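Local structure of methionine-binding lipoprotein MetQ (Bacillus subtilis subsp. subtilis, 4GOT) at residues Lys38-Ser41 / Met45-Lys48; Val114-Arg119 / Phe176-Tyr181; Lys31-Lys36 / Asp216-Lys221; Lys231-Ile236 / Val244-Glu249; Glu67-Met70 / Asp75-Leu78. The protein binds methionine, seen here as selenomethionine, and probably passes it to the membrane permease of the MetNPQ ABC importer, which also takes up methionine sulfoxide. All coordinates share one frame; numbering follows the deposited sequence. Where two conformers were deposited one is given.

Interaction 1: residues Lys38-Ser41 / Met45-Lys48; sequences KVLS and MYNK
Met45, a selenomethionine in the crystal, brings two parts of its side chain to residues 38-41. Its CB lies 3.8 Å from Leu40 CD1, and the two side chains pass each other at a slant. Farther out, the bend at chi3 (65°) leaves the methyl CE beside Leu40 CD2, while Met45 SE sits close to the hydroxyl of Ser41, 3.1 Å from OG. Tyr46, one residue on, reaches the preceding loop with its ring. Leu40 CB rides over one face of that ring in a CH-pi contact, 3.9 Å from the centroid and displaced toward the rim. The same leucine holds the far end of the tyrosine through its backbone: Leu40 N donates to Tyr46 OH over 2.9 Å at 154°. Face and hydroxyl are thus engaged by one residue, which probably limits how far the ring can tilt. In the surrounding fold, Tyr46 stacks on Phe60, a residue of the ligand pocket, and its hydroxyl has a weak bond to Ala12 O. Leu40 rests on Ala11 of strand 7-12 and Val39 touches helix 14-29; the contact therefore seats the start of helix 44-51 beside the ends of strands 34-38 and 7-12.

Interaction 2: residues Val114-Arg119 / Phe176-Tyr181; sequences VAEQGR and FINVNY. With MSE (selenomethionine), chain B.
Glu116 and Asn178 meet as two flat groups, carboxylate against amide, with their planes only 17° apart. Glu116 OE1 and the modelled Asn178 OD1 are 2.8 Å apart, but the amide is probably turned over, and turned back the pair may be a hydrogen bond. Ionic pairing comes next. The side chain of Arg119 runs fully extended, which carries its guanidinium back alongside Glu116, and Arg119 NH1 forms a salt bridge to Glu116 OE2 of 2.7 Å. The oxygen is met on its syn side, 32° out of the carboxylate plane, yet lies in the plane of the guanidinium. Glu197 pairs with NH2 of the same arginine, while His62 bonds to Glu116 OE2. A third group of contacts holds the bound selenomethionine. Arg119 NH1 donates to its carboxylate atom OXT over 2.8 Å, with a bent angle of 137°, and Asn180 OD1 receives a long, weak bond of 3.4 Å from the ligand N. Glu116 also touches the ligand side chain, its OE2 3.6 Å from the ligand CG. With an alanine at Glu116, Arg119 NH1 would probably lose its protein carboxylate, leaving Glu197 and the ligand to hold the guanidinium, and His62 would lose a partner. Arg119 NH1 is thus shared between a fixed protein carboxylate and that of the ligand, while Asn180 attends the amino end. Such chemistry suits recognition of a zwitterionic amino acid, and the Glu116 carboxylate probably offsets part of the arginine charge.

Interaction 3: residues Lys31-Lys36 / Asp216-Lys221; sequences KGYTLK and DSAKIK
Tyr33 leans across the first turn of helix 218-227, touching Ala218 and Lys219 by van der Waals packing. Its hydroxyl stands over the methyl of Ala218, with OH 3.3 Å from CB. Lower on the ring, the ring atoms CD2 and CE2 rest beside the aliphatic part of Lys219, whose CG is 3.7 Å from Tyr33 CE2. The lysine then bends at chi3 (-35°), and its ammonium turns away from the ring to a salt bridge with Asp56. Charged contacts flank this patch: Lys6 makes a cation-pi contact with Tyr33, Lys31 pairs with Glu225 of the same helix as a second tie between these elements, and within 216-221 Lys221 NZ holds a weak salt bridge of 3.3 Å to Asp216 OD1. Were Tyr33 a serine, the Ala218 methyl and the Lys219 chain would probably lose the ring that covers them, and Lys6 its aromatic partner. The backbone prepares the approach. Gly32 ends helix 14-29 in a Schellman motif at phi 96°, a conformation suited to glycine, and the chain then turns into strand 34-38. Strands 7-12 and 34-38, parallel neighbours in the sheet, are joined through helix 14-29 in a beta-alpha-beta crossover; Tyr33, at the turn from helix to second strand, ties this unit to a helix almost two hundred residues later in the chain.

Interaction 4: residues Lys231-Ile236 / Val244-Glu249; sequences KIKDFI and VLPVSE
Pro246, Ile236 and Lys233 bury the most surface where helix 230-239 meets the C-terminal segment. The pyrrolidine ring of Pro246 settles against the helix between the other two. Its CG lies 3.7 Å from Lys233 O, its CB 3.8 Å from Lys233 CG, and its CD 3.9 Å from Ile236 CG2. Ile236 presents that same branch to Val244, with CG2 3.6 Å from Val244 CG1 and the two side chains crossing at about a right angle. Lys233 lays CB and CG against the proline and runs extended to CE; a bend at chi4 (-59°) then directs the ammonium to Val247 O, where Lys233 NZ makes a weak hydrogen bond of 2.9 Å. His228 accepts from the same nitrogen. A water 2.6 Å from Val244 O also lies near the carbonyl of Ile236, beside the apolar patch. Leu245 and Val247 bond through their backbones to Leu86 and Val84, so the segment runs antiparallel to strand 78-86. What results is a helix packed on a short edge strand that closes one side of the mixed sheet, in a lobe of the two-lobed type 2 periplasmic binding protein fold.

Interaction 5: residues Glu67-Met70 / Asp75-Leu78; sequences EQEM and DYKL
A bend at chi3 (73°) folds the end of Met70, a selenomethionine in the crystal, over the backbone of Tyr76 and Leu78, while a turn at chi2 (-92°) swings the carboxylate of Glu69 to the ring of Tyr76. The tyrosine has a chi2 near zero (-3°), which brings CA nearly into the plane of the ring and turns a ring edge to the glutamate. The methionine makes the broader contact. Its CG packs 3.9 Å from Tyr76 CB, and its methyl CE comes 3.4 Å from Tyr76 O, the two side chains passing at a slant. Met70 SE approaches Leu78 O to 3.5 Å, extending the contact to the first residue of the following strand. Glu69 meets the aromatic differently: OE1 lies in the ring plane, 3.8 Å from Tyr76 CE2. A water makes the polar link between the two side chains, donating to Glu69 OE1 over 2.8 Å and accepting from Tyr76 OH over the same length. The carboxylate oxygen is thus linked to the phenol indirectly, and Asn47 supplies OE1 with another hydrogen bond. A second water lies 2.8 Å from Tyr76 O, close to the carbonyl of Met70. Helix 44-51 lies against the same residues: Tyr76 rests on Lys48 and Ala51, Leu78 touches Asn47, and Glu69 touches Lys44. The turn after helix 63-72 thus packs on both helices just where the chain enters strand 78-86.

In the fold
Interaction 2 is the one fully buried contact, and it works by charge and ligand bonding, where the others rely mainly on packing. Interactions 1 and 3 lie at the surface at opposite ends of strand 34-38, one joining it to the helix that follows and the other to a helix far along the chain. Interactions 4 and 5 are partly buried, and each sets a helix against a segment that runs along or into strand 78-86. Interactions 1 and 5 touch directly through Asn47. Interaction 2 borders both 4, through Val179 on Val244, and 5, where Val114 and Ala115 pack on Gln68.

Interaction 1: residues Lys38-Ser41 / Met45-Lys48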
# COMPACT_ATOMS: atom_id res chain seq x y z
N LYS A 38 -1.14 4.18 16.66
CA LYS A 38 -1.62 5.48 16.18
C LYS A 38 -2.03 5.38 14.69
O LYS A 38 -1.23 4.89 13.85
CB LYS A 38 -0.50 6.55 16.31
CG LYS A 38 0.14 6.66 17.70
CD LYS A 38 -0.78 7.32 18.69
CE LYS A 38 -0.28 7.18 20.13
NZ LYS A 38 0.77 8.17 20.49
N VAL A 39 -3.25 5.84 14.37
CA VAL A 39 -3.70 5.90 12.95
C VAL A 39 -3.56 7.39 12.56
O VAL A 39 -3.94 8.27 13.33
CB VAL A 39 -5.17 5.42 12.79
CG1 VAL A 39 -5.58 5.51 11.34
CG2 VAL A 39 -5.40 3.99 13.34
N LEU A 40 -3.04 7.66 11.37
CA LEU A 40 -2.80 9.06 10.92
C LEU A 40 -3.67 9.36 9.68
O LEU A 40 -4.14 8.42 9.02
CB LEU A 40 -1.29 9.30 10.69
CG LEU A 40 -0.42 9.05 11.93
CD1 LEU A 40 1.03 9.14 11.51
CD2 LEU A 40 -0.76 10.06 13.09
N SER A 41 -3.89 10.63 9.35
CA SER A 41 -4.87 10.99 8.30
C SER A 41 -4.40 10.80 6.86
O SER A 41 -5.22 10.73 5.95
CB SER A 41 -5.39 12.41 8.47
OG SER A 41 -4.35 13.34 8.70
N MSE A 45 2.12 11.40 6.53
CA MSE A 45 2.34 11.58 7.95
C MSE A 45 3.18 10.48 8.65
O MSE A 45 3.81 10.74 9.69
CB MSE A 45 1.00 11.73 8.68
CG MSE A 45 0.32 13.00 8.29
SE MSE A 45 -1.32 13.26 9.35
CE MSE A 45 -0.51 13.47 11.13
N TYR A 46 3.18 9.27 8.10
CA TYR A 46 3.67 8.10 8.82
C TYR A 46 5.21 8.11 8.96
O TYR A 46 5.71 7.93 10.04
CB TYR A 46 3.17 6.82 8.13
CG TYR A 46 1.68 6.63 8.32
CD1 TYR A 46 0.76 7.20 7.45
CD2 TYR A 46 1.19 5.89 9.39
CE1 TYR A 46 -0.63 7.04 7.66
CE2 TYR A 46 -0.18 5.76 9.62
CZ TYR A 46 -1.09 6.32 8.76
OH TYR A 46 -2.45 6.10 8.98
N ASN A 47 5.94 8.36 7.88
CA ASN A 47 7.41 8.44 7.94
C ASN A 47 7.88 9.65 8.72
O ASN A 47 8.91 9.59 9.43
CB ASN A 47 8.01 8.41 6.54
CG ASN A 47 8.03 7.02 5.97
OD1 ASN A 47 8.15 6.03 6.73
ND2 ASN A 47 7.91 6.90 4.65
N LYS A 48 7.13 10.74 8.62
CA LYS A 48 7.42 11.94 9.43
C LYS A 48 7.36 11.64 10.93
O LYS A 48 8.25 12.05 11.69
CB LYS A 48 6.49 13.09 9.07
CG LYS A 48 6.84 14.39 9.79
CD LYS A 48 6.29 15.60 9.04
CE LYS A 48 7.07 16.86 9.36
NZ LYS A 48 7.15 17.05 10.83

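Interaction 2: residues Val114-Arg119 / Phe176-Tyr181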
# COMPACT_ATOMS: atom_id res chain seq x y z
N VAL A 114 3.56 9.43 -5.93
CA VAL A 114 4.67 9.45 -6.89
C VAL A 114 5.30 8.07 -7.05
O VAL A 114 5.51 7.61 -8.18
CB VAL A 114 5.77 10.44 -6.47
CG1 VAL A 114 6.96 10.36 -7.42
CG2 VAL A 114 5.22 11.87 -6.38
N ALA A 115 5.60 7.41 -5.91
CA ALA A 115 6.18 6.06 -5.88
C ALA A 115 5.37 4.98 -6.60
O ALA A 115 5.94 3.97 -7.06
CB ALA A 115 6.40 5.65 -4.43
N GLU A 116 4.06 5.18 -6.72
CA GLU A 116 3.20 4.16 -7.33
C GLU A 116 2.81 4.46 -8.78
O GLU A 116 1.96 3.80 -9.32
CB GLU A 116 1.94 3.97 -6.50
CG GLU A 116 2.23 3.27 -5.18
CD GLU A 116 1.01 2.60 -4.59
OE1 GLU A 116 -0.10 3.19 -4.70
OE2 GLU A 116 1.17 1.47 -4.02
N GLN A 117 3.44 5.46 -9.42
CA GLN A 117 3.06 5.79 -10.79
C GLN A 117 3.32 4.63 -11.74
O GLN A 117 2.50 4.38 -12.63
CB GLN A 117 3.78 7.04 -11.29
CG GLN A 117 3.43 8.32 -10.51
CD GLN A 117 1.96 8.70 -10.57
OE1 GLN A 117 1.22 8.64 -9.54
NE2 GLN A 117 1.50 9.07 -11.77
N GLY A 118 4.44 3.94 -11.58
CA GLY A 118 4.75 2.76 -12.41
C GLY A 118 3.83 1.57 -12.12
O GLY A 118 3.45 0.81 -13.02
N ARG A 119 3.43 1.41 -10.86
CA ARG A 119 2.52 0.31 -10.44
C ARG A 119 1.16 0.41 -11.17
O ARG A 119 0.65 -0.55 -11.69
CB ARG A 119 2.31 0.36 -8.93
CG ARG A 119 1.60 -0.83 -8.34
CD ARG A 119 1.38 -0.68 -6.84
NE ARG A 119 0.85 -1.93 -6.31
CZ ARG A 119 0.43 -2.11 -5.06
NH1 ARG A 119 0.45 -1.13 -4.15
NH2 ARG A 119 -0.04 -3.31 -4.72
N PHE A 176 -8.08 4.17 -9.71
CA PHE A 176 -7.18 3.35 -8.87
C PHE A 176 -7.46 3.58 -7.40
O PHE A 176 -7.56 4.74 -6.97
CB PHE A 176 -5.70 3.63 -9.15
CG PHE A 176 -5.21 3.07 -10.47
CD1 PHE A 176 -5.32 3.82 -11.63
CD2 PHE A 176 -4.63 1.82 -10.55
CE1 PHE A 176 -4.89 3.32 -12.87
CE2 PHE A 176 -4.19 1.31 -11.78
CZ PHE A 176 -4.31 2.07 -12.94
N ILE A 177 -7.62 2.49 -6.63
CA ILE A 177 -7.80 2.59 -5.15
C ILE A 177 -6.88 1.51 -4.49
O ILE A 177 -6.95 0.30 -4.83
CB ILE A 177 -9.27 2.41 -4.67
CG1 ILE A 177 -10.29 3.14 -5.58
CG2 ILE A 177 -9.42 2.89 -3.23
CD1 ILE A 177 -11.76 2.89 -5.25
N ASN A 178 -6.04 1.96 -3.57
CA ASN A 178 -5.18 1.07 -2.78
C ASN A 178 -6.09 0.23 -1.90
O ASN A 178 -7.05 0.77 -1.35
CB ASN A 178 -4.25 1.87 -1.86
CG ASN A 178 -3.21 2.71 -2.62
OD1 ASN A 178 -2.13 2.21 -2.96
ND2 ASN A 178 -3.53 3.95 -2.89
N VAL A 179 -5.78 -1.06 -1.71
CA VAL A 179 -6.64 -1.94 -0.89
C VAL A 179 -6.97 -1.34 0.51
O VAL A 179 -8.10 -1.41 0.97
CB VAL A 179 -6.05 -3.36 -0.73
CG1 VAL A 179 -6.91 -4.18 0.25
CG2 VAL A 179 -5.85 -4.07 -2.08
N ASN A 180 -6.00 -0.76 1.20
CA ASN A 180 -6.28 -0.19 2.55
C ASN A 180 -7.41 0.87 2.57
O ASN A 180 -8.31 0.84 3.43
CB ASN A 180 -5.03 0.37 3.23
CG ASN A 180 -4.54 1.69 2.66
OD1 ASN A 180 -3.89 1.73 1.59
ND2 ASN A 180 -4.75 2.79 3.43
N TYR A 181 -7.38 1.77 1.59
CA TYR A 181 -8.42 2.80 1.47
C TYR A 181 -9.68 2.27 0.84
O TYR A 181 -10.77 2.70 1.23
CB TYR A 181 -7.87 3.99 0.71
CG TYR A 181 -6.91 4.77 1.53
CD1 TYR A 181 -7.25 5.17 2.84
CD2 TYR A 181 -5.66 5.18 1.01
CE1 TYR A 181 -6.36 5.91 3.61
CE2 TYR A 181 -4.79 5.94 1.77
CZ TYR A 181 -5.14 6.30 3.06
OH TYR A 181 -4.28 7.04 3.85
N MSE B . -1.17 -0.28 1.67
CA MSE B . -0.88 0.40 0.37
C MSE B . -0.71 -0.60 -0.82
O MSE B . 0.03 -1.53 -0.64
OXT MSE B . -1.24 -0.51 -1.95
CB MSE B . 0.43 1.20 0.53
CG MSE B . 0.72 2.18 -0.56
SE MSE B . 2.52 3.00 -0.40
CE MSE B . 2.06 4.36 1.14

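Interaction 3: residues Lys31-Lys36 / Asp216-Lys221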
# COMPACT_ATOMS: atom_id res chain seq x y z
N LYS A 31 5.11 -12.38 24.86
CA LYS A 31 6.54 -12.18 24.72
C LYS A 31 7.09 -11.09 25.63
O LYS A 31 8.28 -10.77 25.57
CB LYS A 31 6.88 -11.81 23.27
CG LYS A 31 6.62 -12.94 22.27
CD LYS A 31 7.10 -12.55 20.88
CE LYS A 31 6.64 -13.52 19.81
NZ LYS A 31 7.41 -14.79 19.81
N GLY A 32 6.23 -10.47 26.43
CA GLY A 32 6.67 -9.43 27.35
C GLY A 32 6.54 -7.97 26.90
O GLY A 32 7.01 -7.09 27.62
N TYR A 33 5.91 -7.71 25.74
CA TYR A 33 5.81 -6.35 25.18
C TYR A 33 4.39 -5.83 25.07
O TYR A 33 3.48 -6.60 24.76
CB TYR A 33 6.52 -6.24 23.80
CG TYR A 33 7.96 -6.65 23.85
CD1 TYR A 33 8.31 -7.99 23.71
CD2 TYR A 33 8.97 -5.71 24.06
CE1 TYR A 33 9.63 -8.39 23.77
CE2 TYR A 33 10.31 -6.10 24.13
CZ TYR A 33 10.64 -7.44 23.98
OH TYR A 33 11.97 -7.87 24.02
N THR A 34 4.21 -4.54 25.35
CA THR A 34 2.93 -3.84 25.11
C THR A 34 2.95 -3.13 23.73
O THR A 34 4.01 -2.99 23.09
CB THR A 34 2.55 -2.83 26.23
OG1 THR A 34 3.68 -2.02 26.57
CG2 THR A 34 2.03 -3.58 27.50
N LEU A 35 1.77 -2.70 23.30
CA LEU A 35 1.56 -2.13 21.97
C LEU A 35 0.66 -0.90 22.06
O LEU A 35 -0.35 -0.92 22.74
CB LEU A 35 0.89 -3.17 21.07
CG LEU A 35 0.82 -2.92 19.57
CD1 LEU A 35 2.18 -2.98 18.87
CD2 LEU A 35 -0.15 -3.93 18.99
N LYS A 36 1.06 0.16 21.38
CA LYS A 36 0.25 1.37 21.23
C LYS A 36 0.19 1.62 19.73
O LYS A 36 1.22 1.61 19.06
CB LYS A 36 0.91 2.53 21.99
CG LYS A 36 -0.01 3.68 22.37
CD LYS A 36 0.42 4.33 23.69
CE LYS A 36 0.55 5.84 23.57
NZ LYS A 36 -0.72 6.54 23.21
N ASP A 216 17.31 -4.53 14.51
CA ASP A 216 17.59 -5.76 15.26
C ASP A 216 17.26 -5.63 16.73
O ASP A 216 17.55 -6.54 17.50
CB ASP A 216 19.07 -6.18 15.08
CG ASP A 216 19.44 -6.45 13.62
OD1 ASP A 216 18.85 -7.39 13.05
OD2 ASP A 216 20.29 -5.71 13.04
N SER A 217 16.66 -4.51 17.15
CA SER A 217 16.31 -4.38 18.57
C SER A 217 15.33 -5.50 19.01
O SER A 217 14.57 -6.05 18.21
CB SER A 217 15.73 -3.00 18.88
OG SER A 217 14.42 -2.87 18.36
N ALA A 218 15.40 -5.85 20.29
CA ALA A 218 14.52 -6.88 20.92
C ALA A 218 13.03 -6.66 20.60
O ALA A 218 12.34 -7.59 20.24
CB ALA A 218 14.73 -6.89 22.44
N LYS A 219 12.56 -5.42 20.75
CA LYS A 219 11.14 -5.06 20.50
C LYS A 219 10.70 -5.36 19.10
O LYS A 219 9.60 -5.90 18.86
CB LYS A 219 10.90 -3.54 20.70
CG LYS A 219 10.93 -3.08 22.13
CD LYS A 219 10.44 -1.64 22.29
CE LYS A 219 10.83 -0.72 21.13
NZ LYS A 219 10.60 0.69 21.56
N ILE A 220 11.54 -4.94 18.15
CA ILE A 220 11.21 -5.03 16.73
C ILE A 220 11.26 -6.49 16.24
O ILE A 220 10.39 -6.90 15.48
CB ILE A 220 12.13 -4.13 15.86
CG1 ILE A 220 11.93 -2.65 16.26
CG2 ILE A 220 11.88 -4.33 14.37
CD1 ILE A 220 10.50 -2.14 16.30
N LYS A 221 12.23 -7.26 16.72
CA LYS A 221 12.30 -8.70 16.48
C LYS A 221 11.08 -9.44 17.03
O LYS A 221 10.56 -10.31 16.37
CB LYS A 221 13.61 -9.25 17.04
CG LYS A 221 14.81 -8.83 16.18
CD LYS A 221 14.50 -9.03 14.69
CE LYS A 221 15.70 -8.91 13.74
NZ LYS A 221 16.84 -9.81 14.04

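Interaction 4: residues Lys231-Ile236 / Val244-Glu249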
# COMPACT_ATOMS: atom_id res chain seq x y z
N LYS A 231 -0.89 -17.81 13.60
CA LYS A 231 -2.11 -17.07 13.99
C LYS A 231 -2.34 -15.80 13.18
O LYS A 231 -3.44 -15.59 12.66
CB LYS A 231 -2.12 -16.73 15.49
CG LYS A 231 -2.45 -17.92 16.36
CD LYS A 231 -2.07 -17.68 17.82
CE LYS A 231 -2.83 -18.62 18.73
NZ LYS A 231 -1.98 -19.00 19.88
N ILE A 232 -1.32 -14.95 13.03
CA ILE A 232 -1.48 -13.71 12.25
C ILE A 232 -1.67 -13.98 10.73
O ILE A 232 -2.54 -13.38 10.11
CB ILE A 232 -0.41 -12.65 12.58
CG1 ILE A 232 -0.66 -12.08 13.99
CG2 ILE A 232 -0.42 -11.51 11.57
CD1 ILE A 232 -2.04 -11.49 14.22
N LYS A 233 -0.92 -14.91 10.15
CA LYS A 233 -1.11 -15.25 8.73
C LYS A 233 -2.51 -15.78 8.43
O LYS A 233 -3.11 -15.40 7.43
CB LYS A 233 -0.03 -16.24 8.24
CG LYS A 233 1.39 -15.62 8.16
CD LYS A 233 2.39 -16.58 7.51
CE LYS A 233 3.79 -15.94 7.46
NZ LYS A 233 3.87 -14.65 6.72
N ASP A 234 -3.00 -16.68 9.28
CA ASP A 234 -4.37 -17.22 9.18
C ASP A 234 -5.44 -16.12 9.41
O ASP A 234 -6.48 -16.11 8.76
CB ASP A 234 -4.59 -18.33 10.21
CG ASP A 234 -3.84 -19.62 9.88
OD1 ASP A 234 -3.39 -19.81 8.71
OD2 ASP A 234 -3.74 -20.47 10.80
N PHE A 235 -5.19 -15.20 10.33
CA PHE A 235 -6.11 -14.05 10.54
C PHE A 235 -6.25 -13.22 9.27
O PHE A 235 -7.37 -12.97 8.81
CB PHE A 235 -5.64 -13.16 11.72
CG PHE A 235 -6.37 -11.84 11.83
CD1 PHE A 235 -7.60 -11.75 12.48
CD2 PHE A 235 -5.81 -10.67 11.31
CE1 PHE A 235 -8.25 -10.52 12.61
CE2 PHE A 235 -6.47 -9.45 11.41
CZ PHE A 235 -7.69 -9.37 12.07
N ILE A 236 -5.12 -12.84 8.70
CA ILE A 236 -5.09 -12.05 7.48
C ILE A 236 -5.83 -12.76 6.37
O ILE A 236 -6.67 -12.16 5.68
CB ILE A 236 -3.64 -11.74 7.02
CG1 ILE A 236 -2.93 -10.79 8.01
CG2 ILE A 236 -3.62 -11.08 5.63
CD1 ILE A 236 -1.43 -10.60 7.77
N VAL A 244 -6.01 -9.16 0.86
CA VAL A 244 -4.74 -8.98 1.57
C VAL A 244 -4.16 -10.36 1.75
O VAL A 244 -4.84 -11.23 2.26
CB VAL A 244 -4.96 -8.35 2.98
CG1 VAL A 244 -3.64 -8.07 3.70
CG2 VAL A 244 -5.78 -7.09 2.86
N LEU A 245 -2.89 -10.51 1.42
CA LEU A 245 -2.19 -11.76 1.42
C LEU A 245 -0.93 -11.68 2.30
O LEU A 245 -0.10 -10.77 2.09
CB LEU A 245 -1.78 -12.06 -0.04
CG LEU A 245 -2.94 -11.95 -1.05
CD1 LEU A 245 -2.37 -12.03 -2.47
CD2 LEU A 245 -4.00 -13.05 -0.78
N PRO A 246 -0.75 -12.61 3.26
CA PRO A 246 0.52 -12.64 4.03
C PRO A 246 1.70 -12.98 3.11
O PRO A 246 1.47 -13.60 2.10
CB PRO A 246 0.28 -13.74 5.08
CG PRO A 246 -0.92 -14.51 4.64
CD PRO A 246 -1.64 -13.75 3.58
N VAL A 247 2.91 -12.47 3.37
CA VAL A 247 4.08 -12.86 2.55
C VAL A 247 5.20 -13.19 3.51
O VAL A 247 5.07 -12.96 4.73
CB VAL A 247 4.54 -11.78 1.52
CG1 VAL A 247 3.54 -11.64 0.35
CG2 VAL A 247 4.83 -10.44 2.21
N SER A 248 6.30 -13.76 3.01
CA SER A 248 7.45 -13.99 3.84
C SER A 248 8.18 -12.64 4.15
O SER A 248 7.99 -11.63 3.48
CB SER A 248 8.37 -15.02 3.18
OG SER A 248 8.86 -14.50 1.97
N GLU A 249 8.98 -12.65 5.22
CA GLU A 249 9.64 -11.47 5.78
C GLU A 249 10.70 -10.82 4.86
O GLU A 249 11.49 -11.57 4.25
CB GLU A 249 10.28 -11.87 7.09
CG GLU A 249 10.92 -10.75 7.88
CD GLU A 249 11.37 -11.20 9.26
OE1 GLU A 249 10.80 -12.19 9.81
OE2 GLU A 249 12.30 -10.56 9.79
OXT GLU A 249 10.80 -9.54 4.75
O HOH W 1 -7.26 -12.10 2.68

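Interaction 5: residues Glu67-Met70 / Asp75-Leu78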
# COMPACT_ATOMS: atom_id res chain seq x y z
N GLU A 67 11.62 4.24 -0.34
CA GLU A 67 12.74 4.79 -1.12
C GLU A 67 12.51 6.18 -1.67
O GLU A 67 13.37 7.08 -1.51
CB GLU A 67 13.11 3.83 -2.26
CG GLU A 67 13.81 2.63 -1.70
CD GLU A 67 14.23 1.68 -2.78
OE1 GLU A 67 14.00 1.99 -3.97
OE2 GLU A 67 14.79 0.63 -2.40
N GLN A 68 11.35 6.36 -2.31
CA GLN A 68 10.93 7.70 -2.74
C GLN A 68 10.91 8.72 -1.60
O GLN A 68 11.32 9.88 -1.78
CB GLN A 68 9.51 7.66 -3.37
CG GLN A 68 9.00 9.03 -3.87
CD GLN A 68 9.82 9.61 -5.03
OE1 GLN A 68 10.44 8.88 -5.79
NE2 GLN A 68 9.78 10.93 -5.17
N GLU A 69 10.36 8.33 -0.46
CA GLU A 69 10.27 9.25 0.70
C GLU A 69 11.64 9.71 1.17
O GLU A 69 11.84 10.90 1.50
CB GLU A 69 9.54 8.60 1.83
CG GLU A 69 8.05 8.44 1.51
CD GLU A 69 7.23 9.62 2.00
OE1 GLU A 69 7.12 9.72 3.25
OE2 GLU A 69 6.71 10.39 1.14
N MSE A 70 12.60 8.79 1.14
CA MSE A 70 13.95 9.14 1.57
C MSE A 70 14.68 9.96 0.53
O MSE A 70 15.45 10.82 0.90
CB MSE A 70 14.74 7.92 2.00
CG MSE A 70 14.28 7.35 3.37
SE MSE A 70 15.02 5.57 3.70
CE MSE A 70 16.86 6.17 4.06
N ASP A 75 16.48 14.08 5.58
CA ASP A 75 16.43 13.92 7.05
C ASP A 75 15.85 12.56 7.52
O ASP A 75 16.04 12.18 8.66
CB ASP A 75 15.63 15.06 7.71
CG ASP A 75 16.40 16.36 7.76
OD1 ASP A 75 17.63 16.35 7.56
OD2 ASP A 75 15.76 17.41 8.00
N TYR A 76 15.14 11.83 6.66
CA TYR A 76 14.61 10.48 7.03
C TYR A 76 15.68 9.39 6.92
O TYR A 76 16.02 8.96 5.80
CB TYR A 76 13.46 10.05 6.11
CG TYR A 76 12.19 10.83 6.19
CD1 TYR A 76 12.03 11.88 7.10
CD2 TYR A 76 11.11 10.50 5.36
CE1 TYR A 76 10.84 12.58 7.16
CE2 TYR A 76 9.92 11.21 5.41
CZ TYR A 76 9.79 12.24 6.33
OH TYR A 76 8.62 12.94 6.42
N LYS A 77 16.20 8.92 8.05
CA LYS A 77 17.15 7.80 8.06
C LYS A 77 16.37 6.59 8.56
O LYS A 77 16.35 6.30 9.77
CB LYS A 77 18.35 8.10 8.97
CG LYS A 77 19.03 9.44 8.77
CD LYS A 77 19.61 9.53 7.37
CE LYS A 77 20.30 10.87 7.13
NZ LYS A 77 20.53 11.07 5.67
N LEU A 78 15.64 5.95 7.64
CA LEU A 78 14.73 4.88 7.96
C LEU A 78 15.22 3.59 7.32
O LEU A 78 16.01 3.62 6.38
CB LEU A 78 13.32 5.24 7.48
CG LEU A 78 12.80 6.57 8.04
CD1 LEU A 78 11.39 6.84 7.54
CD2 LEU A 78 12.87 6.51 9.55
O HOH W 2 6.61 12.00 4.72
O HOH W 3 16.90 10.05 3.37